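Local coordinates for alpha-catenin-like protein hmp-1 (Caenorhabditis elegans, PDB 5H5M), which links the cadherin-catenin complex of adherens junctions to actin filaments and is required for cell migration and cell shape changes during embryonic body enclosure and elongation, at residues 113-116 / 117-121. Sequence-based numbering, arbitrary orientation.
Sequences RAIV and DHISD
The carbonyl oxygen of Ala114 is gripped twice by His118, one helical turn on. His118 ND1 donates to Ala114 O at 2.7 Å, with an N-H...O angle of 158°. The bond lies almost in the ring plane, and its donor is tilted 27° from the carbonyl plane. The backbone bond from His118 N to the same oxygen is weak, at 3.5 Å. CG of His118 lies anti to the carbonyl carbon (chi1 -69°), which sets the ring back towards Ala114; the second torsion then presents its ND1 edge. Its other nitrogen, NE2, bonds to Ser53 OG, so both ring nitrogens are held and the ring's rotation is fixed. With an alanine in place of His118, Ala114 O would probably lose its short ring bond and keep the weak backbone one, and Ser53 would lose its ring partner.

The neighbouring backbone bonds are shorter. Asp117 N reaches Arg113 O at 2.9 Å, and Ser120 N reaches Val116 O at 2.7 Å. All this lies near the C-terminal end of helix 92-122, in the M domain of this vinculin/alpha-catenin family protein, which is built from helical bundles. The residues sit close to the centre of the chain, and helices 56-80, 142-166 and 237-260 pack around them.

Ile119 N bonds to Ile115 O at 3.0 Å. On the same side, Ile119 CD1 meets Ile115 CG2 at 3.9 Å, the two side chains crossing at a slant. The carboxylate of Asp117 lies close to Arg113 O, an acceptor that it cannot bond to. Its OD1 instead forms a salt bridge with Arg58, while His247 bonds through NE2 to Asp117 OD2 and through ND1 to Ser120 OG.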
loop_
_atom_site.group_PDB
_atom_site.type_symbol
_atom_site.label_atom_id
_atom_site.label_comp_id
_atom_site.label_asym_id
_atom_site.label_seq_id
_atom_site.Cartn_x
_atom_site.Cartn_y
_atom_site.Cartn_z
ATOM N N ARG A 113 -0.644 7.693 3.180
ATOM C CA ARG A 113 -1.128 6.399 3.640
ATOM C C ARG A 113 -2.235 5.863 2.739
ATOM O O ARG A 113 -2.516 4.663 2.737
ATOM C CB ARG A 113 -1.607 6.495 5.091
ATOM C CG ARG A 113 -0.460 6.683 6.074
ATOM C CD ARG A 113 -0.912 6.626 7.522
ATOM N NE ARG A 113 0.225 6.756 8.434
ATOM C CZ ARG A 113 0.156 6.578 9.749
ATOM N NH1 ARG A 113 -0.998 6.258 10.318
ATOM N NH2 ARG A 113 1.243 6.718 10.497
ATOM N N ALA A 114 -2.857 6.753 1.968
ATOM C CA ALA A 114 -3.813 6.327 0.955
ATOM C C ALA A 114 -3.068 5.592 -0.155
ATOM O O ALA A 114 -3.551 4.593 -0.690
ATOM C CB ALA A 114 -4.583 7.519 0.393
ATOM N N ILE A 115 -1.886 6.097 -0.494
ATOM C CA ILE A 115 -1.033 5.446 -1.481
ATOM C C ILE A 115 -0.495 4.126 -0.918
ATOM O O ILE A 115 -0.443 3.115 -1.622
ATOM C CB ILE A 115 0.130 6.377 -1.919
ATOM C CG1 ILE A 115 -0.238 7.129 -3.204
ATOM C CG2 ILE A 115 1.410 5.593 -2.153
ATOM C CD1 ILE A 115 -1.513 7.949 -3.119
ATOM N N VAL A 116 -0.121 4.131 0.356
ATOM C CA VAL A 116 0.379 2.918 0.999
ATOM C C VAL A 116 -0.722 1.857 1.083
ATOM O O VAL A 116 -0.440 0.662 0.987
ATOM C CB VAL A 116 0.947 3.217 2.399
ATOM C CG1 VAL A 116 1.412 1.943 3.078
ATOM C CG2 VAL A 116 2.102 4.198 2.290
ATOM N N ASP A 117 -1.973 2.296 1.236
ATOM C CA ASP A 117 -3.121 1.389 1.147
ATOM C C ASP A 117 -3.075 0.563 -0.133
ATOM O O ASP A 117 -3.268 -0.653 -0.112
ATOM C CB ASP A 117 -4.445 2.155 1.182
ATOM C CG ASP A 117 -4.901 2.485 2.582
ATOM O OD1 ASP A 117 -5.559 3.531 2.744
ATOM O OD2 ASP A 117 -4.615 1.708 3.518
ATOM N N HIS A 118 -2.828 1.250 -1.243
ATOM C CA HIS A 118 -2.772 0.621 -2.552
ATOM C C HIS A 118 -1.551 -0.286 -2.682
ATOM O O HIS A 118 -1.655 -1.401 -3.190
ATOM C CB HIS A 118 -2.769 1.689 -3.650
ATOM C CG HIS A 118 -4.067 2.429 -3.776
ATOM N ND1 HIS A 118 -4.468 3.385 -2.866
ATOM C CD2 HIS A 118 -5.054 2.344 -4.695
ATOM C CE1 HIS A 118 -5.650 3.858 -3.224
ATOM N NE2 HIS A 118 -6.029 3.245 -4.329
ATOM N N ILE A 119 -0.402 0.193 -2.214
ATOM C CA ILE A 119 0.836 -0.583 -2.255
ATOM C C ILE A 119 0.722 -1.840 -1.398
ATOM O O ILE A 119 1.194 -2.915 -1.784
ATOM C CB ILE A 119 2.040 0.257 -1.781
ATOM C CG1 ILE A 119 2.264 1.436 -2.732
ATOM C CG2 ILE A 119 3.299 -0.597 -1.691
ATOM C CD1 ILE A 119 3.453 2.297 -2.375
ATOM N N SER A 120 0.080 -1.699 -0.242
ATOM C CA SER A 120 -0.130 -2.823 0.664
ATOM C C SER A 120 -0.941 -3.928 -0.013
ATOM O O SER A 120 -0.569 -5.098 0.050
ATOM C CB SER A 120 -0.828 -2.355 1.946
ATOM O OG SER A 120 -1.049 -3.430 2.845
ATOM N N ASP A 121 -2.036 -3.551 -0.670
ATOM C CA ASP A 121 -2.895 -4.514 -1.358
ATOM C C ASP A 121 -2.234 -5.119 -2.597
ATOM O O ASP A 121 -2.232 -6.336 -2.781
ATOM C CB ASP A 121 -4.221 -3.862 -1.773
ATOM C CG ASP A 121 -5.091 -3.487 -0.584
ATOM O OD1 ASP A 121 -4.897 -4.059 0.508
ATOM O OD2 ASP A 121 -5.980 -2.621 -0.747
#